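Local coordinates for calcium-regulated actin-bundling protein (Dictyostelium discoideum, PDB 4X3N) that binds and bundles actin filaments under calcium regulation and may contribute to filopodia and pseudopodia during cell movement, at residues 40-45 / 92-97; 50-55 / 168-173; 58-63 / 123-128. All coordinates share one frame; numbering follows the deposited sequence.

Overall arrangement
The first segments follow one another along the chain as 40-45, 50-55 and 58-63, and their partners follow in the same order for contacts 1 and 3 (92-97, 123-128), with 168-173 last. Contact 3 is therefore nested within the loop closed by contact 2, while contact 1 crosses both. Contacts 1 and 2, centres about 18 Å apart, join helix 42-57 to strand 93-95, which pairs with 150-152 of the calcium loop, and to helix 167-174 beyond that loop. Contact 3 joins the start of helix 61-79 and the residues just before it to the linker leading into helix 132-143; its centre is about 16 Å from that of contact 2, which it touches where Trp54 CH2 meets Ala61 CB at 3.9 Å.

Contact 1: 40-45 / 92-97; sequences LPFSQQ and NDLDFD
Leu40 and the first turn of helix 42-57 lie against Asn92, where the chain enters the short strand 93-95, so that the carbonyls of Leu40 and Asn92 both come within reach of Gln45. The side-chain amide of Gln45 joins them: NE2 gives one hydrogen to Leu40 O (2.7 Å) and the other to Asn92 O (2.9 Å), the latter bond almost straight at 178° and directed at an in-plane lone pair. Both acceptors lie in the plane of this amide, and OE1 accepts from the backbone N of Leu154; together these bonds fix which way round the amide sits. The strand pairs antiparallel with 150-152, which belongs to the calcium-binding, EF-hand-like loop, and Asp93 forms salt bridges to Arg150 of that loop and to Lys39. Beside this network, the Phe42 ring, set by chi1 -55° with CG anti to its own carbonyl carbon, takes Asn92 N over one face, 3.4 Å above the plane and offset toward the rim. Its CZ makes an apolar contact with Leu94 CD2 at 4.3 Å. Asn92 CB packs on Leu40 O at 3.3 Å, while Asn92 ND2 bonds to Lys39 O.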
loop_
_atom_site.group_PDB
_atom_site.type_symbol
_atom_site.label_atom_id
_atom_site.label_comp_id
_atom_site.label_asym_id
_atom_site.label_seq_id
_atom_site.Cartn_x
_atom_site.Cartn_y
_atom_site.Cartn_z
ATOM N N LEU A 40 1.947 16.830 -4.741
ATOM C CA LEU A 40 2.856 17.309 -5.787
ATOM C C LEU A 40 4.190 16.706 -5.501
ATOM O O LEU A 40 4.401 16.275 -4.389
ATOM C CB LEU A 40 3.002 18.858 -5.806
ATOM C CG LEU A 40 1.772 19.665 -6.164
ATOM C CD1 LEU A 40 1.885 21.181 -5.966
ATOM C CD2 LEU A 40 1.339 19.330 -7.599
ATOM N N PRO A 41 5.082 16.634 -6.512
ATOM C CA PRO A 41 6.443 16.198 -6.258
ATOM C C PRO A 41 7.063 17.002 -5.098
ATOM O O PRO A 41 6.727 18.175 -4.889
ATOM C CB PRO A 41 7.165 16.477 -7.561
ATOM C CG PRO A 41 6.088 16.343 -8.631
ATOM C CD PRO A 41 4.848 16.927 -7.960
ATOM N N PHE A 42 7.955 16.365 -4.363
ATOM C CA PHE A 42 8.544 16.988 -3.174
ATOM C C PHE A 42 9.058 18.417 -3.451
ATOM O O PHE A 42 8.872 19.317 -2.602
ATOM C CB PHE A 42 9.713 16.186 -2.543
ATOM C CG PHE A 42 9.432 14.734 -2.172
ATOM C CD1 PHE A 42 8.467 14.386 -1.254
ATOM C CD2 PHE A 42 10.195 13.693 -2.746
ATOM C CE1 PHE A 42 8.264 13.052 -0.919
ATOM C CE2 PHE A 42 9.995 12.362 -2.411
ATOM C CZ PHE A 42 9.019 12.053 -1.468
ATOM N N SER A 43 9.717 18.629 -4.597
ATOM C CA SER A 43 10.374 19.894 -4.919
ATOM C C SER A 43 9.322 21.004 -5.035
ATOM O O SER A 43 9.532 22.114 -4.587
ATOM C CB SER A 43 11.195 19.765 -6.185
ATOM O OG SER A 43 10.365 19.317 -7.268
ATOM N N GLN A 44 8.180 20.689 -5.599
ATOM C CA GLN A 44 7.116 21.631 -5.686
ATOM C C GLN A 44 6.457 21.917 -4.341
ATOM O O GLN A 44 5.968 23.019 -4.086
ATOM C CB GLN A 44 6.087 21.143 -6.685
ATOM C CG GLN A 44 6.592 21.265 -8.130
ATOM C CD GLN A 44 5.569 20.696 -9.095
ATOM O OE1 GLN A 44 4.406 21.108 -9.113
ATOM N NE2 GLN A 44 5.983 19.728 -9.859
ATOM N N GLN A 45 6.402 20.925 -3.503
ATOM C CA GLN A 45 5.927 21.127 -2.126
ATOM C C GLN A 45 6.857 22.121 -1.434
ATOM O O GLN A 45 6.409 23.036 -0.669
ATOM C CB GLN A 45 5.964 19.808 -1.370
ATOM C CG GLN A 45 4.960 18.744 -1.755
ATOM C CD GLN A 45 5.179 17.431 -1.055
ATOM O OE1 GLN A 45 5.506 17.376 0.172
ATOM N NE2 GLN A 45 4.963 16.338 -1.792
ATOM N N ASN A 92 6.202 11.988 -3.494
ATOM C CA ASN A 92 5.405 12.973 -2.792
ATOM C C ASN A 92 5.236 12.713 -1.314
ATOM O O ASN A 92 5.203 13.691 -0.532
ATOM C CB ASN A 92 3.992 13.133 -3.369
ATOM C CG ASN A 92 3.281 11.796 -3.758
ATOM O OD1 ASN A 92 3.625 10.714 -3.332
ATOM N ND2 ASN A 92 2.297 11.914 -4.628
ATOM N N ASP A 93 5.049 11.463 -0.916
ATOM C CA ASP A 93 4.904 11.191 0.513
ATOM C C ASP A 93 5.376 9.758 0.903
ATOM O O ASP A 93 5.692 8.930 0.065
ATOM C CB ASP A 93 3.532 11.553 0.920
ATOM C CG ASP A 93 2.433 10.639 0.301
ATOM O OD1 ASP A 93 2.672 9.460 0.067
ATOM O OD2 ASP A 93 1.380 11.140 -0.042
ATOM N N LEU A 94 5.537 9.544 2.188
ATOM C CA LEU A 94 6.087 8.341 2.760
ATOM C C LEU A 94 5.097 7.720 3.780
ATOM O O LEU A 94 4.437 8.435 4.572
ATOM C CB LEU A 94 7.377 8.660 3.526
ATOM C CG LEU A 94 8.436 9.592 2.882
ATOM C CD1 LEU A 94 9.619 9.746 3.849
ATOM C CD2 LEU A 94 8.881 9.009 1.543
ATOM N N ASP A 95 5.033 6.385 3.827
ATOM C CA ASP A 95 4.270 5.752 4.891
ATOM C C ASP A 95 5.068 5.958 6.180
ATOM O O ASP A 95 6.230 6.424 6.115
ATOM C CB ASP A 95 3.900 4.314 4.549
ATOM C CG ASP A 95 5.045 3.283 4.649
ATOM O OD1 ASP A 95 6.060 3.412 5.399
ATOM O OD2 ASP A 95 4.836 2.202 3.981
ATOM N N PHE A 96 4.522 5.567 7.307
ATOM C CA PHE A 96 5.188 5.843 8.574
ATOM C C PHE A 96 6.516 5.049 8.791
ATOM O O PHE A 96 7.480 5.540 9.462
ATOM C CB PHE A 96 4.224 5.598 9.752
ATOM C CG PHE A 96 3.173 6.659 9.969
ATOM C CD1 PHE A 96 3.025 7.745 9.151
ATOM C CD2 PHE A 96 2.275 6.488 11.006
ATOM C CE1 PHE A 96 2.023 8.654 9.372
ATOM C CE2 PHE A 96 1.280 7.405 11.242
ATOM C CZ PHE A 96 1.154 8.502 10.430
ATOM N N ASP A 97 6.625 3.860 8.216
ATOM C CA ASP A 97 7.863 3.135 8.383
ATOM C C ASP A 97 8.962 3.810 7.553
ATOM O O ASP A 97 10.093 3.983 8.039
ATOM C CB ASP A 97 7.719 1.662 8.022
ATOM C CG ASP A 97 6.950 0.882 9.069
ATOM O OD1 ASP A 97 7.071 1.157 10.276
ATOM O OD2 ASP A 97 6.219 -0.002 8.668
#

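Contact 2: 50-55 / 168-173; sequences LNAYWA and ADFCTR
Tyr53 and Ala52 carry a nearly perpendicular helix-helix packing, in which helix 42-57 meets the short helix 167-174, the one that follows the outgoing helix 153-160 of the EF-hand-like calcium site. The local axes cross at 103°, 9.5 Å apart. At the crossing, Ala52 CB meets Phe170 CD1 at 4.0 Å, and Phe170 also packs on Phe33 of helix 28-38 and Leu158 of helix 153-160. With CG anti to its own carbonyl carbon (chi1 -78°), Tyr53 reaches past this point, its CE2 edge against Phe170 CB, to give its hydroxyl proton to the anti lone pair of Asp169 OD2 (OH to OD2 2.5 Å). That same oxygen forms a salt bridge with Arg173 NE. Arg173 CD lies over the Tyr53 ring face in a CH-pi contact, while the guanidinium, 30° from the ring plane, has Tyr53 CE1 over its centre. A leucine in place of Tyr53 lacks hydroxyl and flat face, and would probably leave Asp169 OD2 with Arg173 as its remaining partner here and the guanidinium freer to turn. The guanidinium is steadied by a salt bridge to Glu56 and, near its own plane, by the hydrogen bond from Arg173 NH1 to Ala52 O, 2.8 Å.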
loop_
_atom_site.group_PDB
_atom_site.type_symbol
_atom_site.label_atom_id
_atom_site.label_comp_id
_atom_site.label_asym_id
_atom_site.label_seq_id
_atom_site.Cartn_x
_atom_site.Cartn_y
_atom_site.Cartn_z
ATOM N N LEU A 50 8.461 27.448 0.696
ATOM C CA LEU A 50 9.398 28.526 0.654
ATOM C C LEU A 50 8.751 29.827 0.187
ATOM O O LEU A 50 8.943 30.857 0.839
ATOM C CB LEU A 50 10.596 28.183 -0.204
ATOM C CG LEU A 50 11.510 27.101 0.288
ATOM C CD1 LEU A 50 12.474 26.740 -0.816
ATOM C CD2 LEU A 50 12.306 27.486 1.539
ATOM N N ASN A 51 7.977 29.809 -0.894
ATOM C CA ASN A 51 7.226 30.997 -1.271
ATOM C C ASN A 51 6.383 31.575 -0.150
ATOM O O ASN A 51 6.279 32.770 -0.052
ATOM C CB ASN A 51 6.261 30.721 -2.413
ATOM C CG ASN A 51 6.971 30.657 -3.757
ATOM O OD1 ASN A 51 8.063 31.182 -3.914
ATOM N ND2 ASN A 51 6.335 30.030 -4.722
ATOM N N ALA A 52 5.725 30.724 0.626
ATOM C CA ALA A 52 4.803 31.187 1.630
ATOM C C ALA A 52 5.574 31.804 2.828
ATOM O O ALA A 52 5.151 32.785 3.435
ATOM C CB ALA A 52 3.929 30.059 2.126
ATOM N N TYR A 53 6.702 31.223 3.150
ATOM C CA TYR A 53 7.374 31.594 4.369
ATOM C C TYR A 53 8.736 32.237 4.098
ATOM O O TYR A 53 9.613 32.252 4.972
ATOM C CB TYR A 53 7.516 30.361 5.247
ATOM C CG TYR A 53 6.269 29.977 5.953
ATOM C CD1 TYR A 53 5.801 30.706 7.033
ATOM C CD2 TYR A 53 5.522 28.871 5.521
ATOM C CE1 TYR A 53 4.613 30.348 7.649
ATOM C CE2 TYR A 53 4.366 28.474 6.146
ATOM C CZ TYR A 53 3.892 29.213 7.215
ATOM O OH TYR A 53 2.684 28.872 7.777
ATOM N N TRP A 54 8.937 32.782 2.906
ATOM C CA TRP A 54 10.258 33.282 2.535
ATOM C C TRP A 54 10.792 34.323 3.574
ATOM O O TRP A 54 11.984 34.308 3.916
ATOM C CB TRP A 54 10.226 33.884 1.089
ATOM C CG TRP A 54 11.586 34.079 0.544
ATOM C CD1 TRP A 54 12.224 35.285 0.293
ATOM C CD2 TRP A 54 12.519 33.059 0.227
ATOM N NE1 TRP A 54 13.488 35.044 -0.140
ATOM C CE2 TRP A 54 13.692 33.686 -0.205
ATOM C CE3 TRP A 54 12.494 31.665 0.320
ATOM C CZ2 TRP A 54 14.815 32.971 -0.584
ATOM C CZ3 TRP A 54 13.612 30.949 -0.075
ATOM C CH2 TRP A 54 14.751 31.590 -0.521
ATOM N N ALA A 55 9.913 35.174 4.100
ATOM C CA ALA A 55 10.350 36.266 4.978
ATOM C C ALA A 55 10.953 35.646 6.201
ATOM O O ALA A 55 11.943 36.141 6.708
ATOM C CB ALA A 55 9.213 37.186 5.365
ATOM N N ALA A 168 -2.796 25.826 8.870
ATOM C CA ALA A 168 -3.797 26.826 8.518
ATOM C C ALA A 168 -3.199 28.137 8.024
ATOM O O ALA A 168 -3.620 28.705 7.000
ATOM C CB ALA A 168 -4.716 27.098 9.709
ATOM N N ASP A 169 -2.169 28.595 8.711
ATOM C CA ASP A 169 -1.378 29.726 8.266
ATOM C C ASP A 169 -0.821 29.495 6.861
ATOM O O ASP A 169 -0.929 30.360 5.962
ATOM C CB ASP A 169 -0.255 30.024 9.301
ATOM C CG ASP A 169 0.593 31.265 8.920
ATOM O OD1 ASP A 169 0.071 32.401 9.119
ATOM O OD2 ASP A 169 1.748 31.125 8.389
ATOM N N PHE A 170 -0.187 28.351 6.664
ATOM C CA PHE A 170 0.336 28.021 5.368
ATOM C C PHE A 170 -0.750 28.149 4.268
ATOM O O PHE A 170 -0.502 28.725 3.224
ATOM C CB PHE A 170 0.929 26.616 5.374
ATOM C CG PHE A 170 1.170 26.097 3.995
ATOM C CD1 PHE A 170 2.179 26.638 3.226
ATOM C CD2 PHE A 170 0.329 25.178 3.444
ATOM C CE1 PHE A 170 2.356 26.239 1.944
ATOM C CE2 PHE A 170 0.526 24.738 2.131
ATOM C CZ PHE A 170 1.513 25.283 1.397
ATOM N N CYS A 171 -1.943 27.610 4.503
ATOM C CA CYS A 171 -2.998 27.645 3.487
ATOM C C CYS A 171 -3.428 29.106 3.195
ATOM O O CYS A 171 -3.610 29.545 2.025
ATOM C CB CYS A 171 -4.182 26.776 3.936
ATOM S SG CYS A 171 -3.836 25.000 4.004
ATOM N N THR A 172 -3.503 29.892 4.262
ATOM C CA THR A 172 -3.828 31.311 4.126
ATOM C C THR A 172 -2.818 31.993 3.308
ATOM O O THR A 172 -3.158 32.786 2.482
ATOM C CB THR A 172 -3.806 31.996 5.489
ATOM O OG1 THR A 172 -4.879 31.460 6.297
ATOM C CG2 THR A 172 -3.913 33.521 5.363
ATOM N N ARG A 173 -1.539 31.723 3.566
ATOM C CA ARG A 173 -0.462 32.286 2.809
ATOM C C ARG A 173 -0.387 31.795 1.365
ATOM O O ARG A 173 -0.011 32.568 0.474
ATOM C CB ARG A 173 0.887 32.010 3.458
ATOM C CG ARG A 173 1.137 32.785 4.737
ATOM C CD ARG A 173 2.423 32.312 5.364
ATOM N NE ARG A 173 2.754 32.880 6.699
ATOM C CZ ARG A 173 3.901 33.538 6.964
ATOM N NH1 ARG A 173 4.831 33.812 6.047
ATOM N NH2 ARG A 173 4.126 33.918 8.177
#

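Contact 3: 58-63 / 123-128; sequences SKEAEF and PISQPQ
Ile124 meets Glu60 through its CG2 methyl, which rests against the carboxylate carbon: Ile124 CG2 to Glu60 CD is 3.4 Å. The two side chains cross at about a right angle, and the methyl also lies near Glu60 OE2. One water bridges the same pair, donating to Glu60 OE2 and accepting from Ile124 N, so the amide of Ile124, in the 3-10 turn 123-125, gives its hydrogen to the water, which links it to the carboxylate. Ser125, at the end of that turn, meets both Glu60 and Phe63. Its hydroxyl donates to the anti lone pair of Glu60 OE1, with OG and OE1 2.6 Å apart. Glu60 is folded to receive it: its chain bends at chi2 (-58°), which turns OE1 to Ser125 OG while CD lies against Ile124 CG2. Ser125 OG has a second hydrogen-bond partner in Tyr161 OH. The CB of Ser125 does different work, sitting over one face of the Phe63 ring in a CH-pi contact, 3.6 Å from CB to the ring centroid. Phe63 has CG anti to the backbone N (chi1 -175°), which carries the ring out to face Ser125 CB. Gln126 then brings its amide to the same ring, NE2 to Phe63 CE2 being 3.8 Å, with ring and amide planes 80° apart; this NE2 bonds to Tyr122 O rather than across the contact. Two backbone carbonyls of the segment, Ile124 O and Gln126 O, accept from Gln160 NE2, tying it to helix 153-160. Pro127 continues onto Cys107 and Cys110 of helix 96-111, and Phe63 also touches Cys110. The linker between helices 116-121 and 132-143 is thus packed against the start of helix 61-79, with helix 96-111 alongside and the end of helix 153-160 bonded to its backbone.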
loop_
_atom_site.group_PDB
_atom_site.type_symbol
_atom_site.label_atom_id
_atom_site.label_comp_id
_atom_site.label_asym_id
_atom_site.label_seq_id
_atom_site.Cartn_x
_atom_site.Cartn_y
_atom_site.Cartn_z
ATOM N N SER A 58 13.984 32.027 4.702
ATOM C CA SER A 58 14.900 32.096 3.572
ATOM C C SER A 58 16.311 31.602 3.893
ATOM O O SER A 58 17.000 31.002 3.040
ATOM C CB SER A 58 14.976 33.559 3.028
ATOM O OG SER A 58 15.611 34.443 3.944
ATOM N N LYS A 59 16.759 31.843 5.119
ATOM C CA LYS A 59 18.131 31.442 5.463
ATOM C C LYS A 59 18.318 29.955 5.676
ATOM O O LYS A 59 19.480 29.475 5.700
ATOM C CB LYS A 59 18.585 32.206 6.694
ATOM C CG LYS A 59 18.656 33.730 6.498
ATOM C CD LYS A 59 18.720 34.483 7.847
ATOM C CE LYS A 59 19.831 33.921 8.748
ATOM N NZ LYS A 59 20.308 34.784 9.869
ATOM N N GLU A 60 17.211 29.206 5.816
ATOM C CA GLU A 60 17.283 27.746 5.870
ATOM C C GLU A 60 17.105 27.127 4.514
ATOM O O GLU A 60 17.224 25.912 4.358
ATOM C CB GLU A 60 16.198 27.184 6.741
ATOM C CG GLU A 60 16.107 27.896 8.073
ATOM C CD GLU A 60 17.392 27.855 8.891
ATOM O OE1 GLU A 60 17.885 26.726 9.167
ATOM O OE2 GLU A 60 17.841 28.963 9.339
ATOM N N ALA A 61 16.843 27.944 3.524
ATOM C CA ALA A 61 16.602 27.378 2.202
ATOM C C ALA A 61 17.663 26.393 1.797
ATOM O O ALA A 61 17.372 25.284 1.338
ATOM C CB ALA A 61 16.445 28.482 1.165
ATOM N N GLU A 62 18.903 26.732 1.999
ATOM C CA GLU A 62 19.985 25.855 1.636
ATOM C C GLU A 62 19.926 24.484 2.329
ATOM O O GLU A 62 20.215 23.477 1.724
ATOM C CB GLU A 62 21.342 26.519 1.892
ATOM C CG GLU A 62 22.525 25.657 1.519
ATOM C CD GLU A 62 22.548 25.301 0.043
ATOM O OE1 GLU A 62 21.930 25.988 -0.800
ATOM O OE2 GLU A 62 23.131 24.253 -0.280
ATOM N N PHE A 63 19.550 24.463 3.593
ATOM C CA PHE A 63 19.411 23.213 4.254
ATOM C C PHE A 63 18.222 22.426 3.690
ATOM O O PHE A 63 18.249 21.214 3.525
ATOM C CB PHE A 63 19.159 23.494 5.721
ATOM C CG PHE A 63 19.113 22.276 6.555
ATOM C CD1 PHE A 63 17.924 21.532 6.674
ATOM C CD2 PHE A 63 20.234 21.880 7.294
ATOM C CE1 PHE A 63 17.894 20.393 7.467
ATOM C CE2 PHE A 63 20.192 20.750 8.102
ATOM C CZ PHE A 63 19.044 19.978 8.168
ATOM N N PRO A 123 20.547 26.118 12.943
ATOM C CA PRO A 123 20.046 25.486 14.155
ATOM C C PRO A 123 18.547 25.186 14.053
ATOM O O PRO A 123 18.108 24.129 14.435
ATOM C CB PRO A 123 20.325 26.547 15.256
ATOM C CG PRO A 123 20.584 27.833 14.515
ATOM C CD PRO A 123 21.255 27.375 13.249
ATOM N N ILE A 124 17.767 26.102 13.503
ATOM C CA ILE A 124 16.311 25.936 13.544
ATOM C C ILE A 124 15.860 24.789 12.609
ATOM O O ILE A 124 14.755 24.294 12.729
ATOM C CB ILE A 124 15.590 27.261 13.245
ATOM C CG1 ILE A 124 14.142 27.157 13.654
ATOM C CG2 ILE A 124 15.679 27.610 11.779
ATOM C CD1 ILE A 124 13.299 28.359 13.288
ATOM N N SER A 125 16.731 24.358 11.705
ATOM C CA SER A 125 16.469 23.229 10.893
ATOM C C SER A 125 16.843 21.896 11.484
ATOM O O SER A 125 16.622 20.916 10.850
ATOM C CB SER A 125 17.235 23.385 9.581
ATOM O OG SER A 125 16.701 24.415 8.816
ATOM N N GLN A 126 17.451 21.836 12.677
ATOM C CA GLN A 126 17.995 20.575 13.121
ATOM C C GLN A 126 16.856 19.669 13.523
ATOM O O GLN A 126 15.976 20.106 14.237
ATOM C CB GLN A 126 18.926 20.739 14.350
ATOM C CG GLN A 126 20.263 21.411 13.996
ATOM C CD GLN A 126 20.846 20.918 12.700
ATOM O OE1 GLN A 126 21.407 19.810 12.622
ATOM N NE2 GLN A 126 20.784 21.770 11.672
ATOM N N PRO A 127 16.901 18.400 13.116
ATOM C CA PRO A 127 15.881 17.430 13.561
ATOM C C PRO A 127 16.120 17.027 15.013
ATOM O O PRO A 127 17.099 17.449 15.596
ATOM C CB PRO A 127 16.101 16.246 12.669
ATOM C CG PRO A 127 17.545 16.351 12.257
ATOM C CD PRO A 127 17.923 17.790 12.247
ATOM N N GLN A 128 15.231 16.218 15.554
ATOM C CA GLN A 128 15.343 15.727 16.924
ATOM C C GLN A 128 15.364 14.220 16.897
ATOM O O GLN A 128 14.562 13.564 16.223
ATOM C CB GLN A 128 14.177 16.260 17.757
ATOM C CG GLN A 128 13.955 15.557 19.100
ATOM C CD GLN A 128 12.642 15.985 19.764
ATOM O OE1 GLN A 128 11.583 16.131 19.109
ATOM N NE2 GLN A 128 12.697 16.198 21.074
HETATM O O HOH W 1 18.729 28.494 12.033
#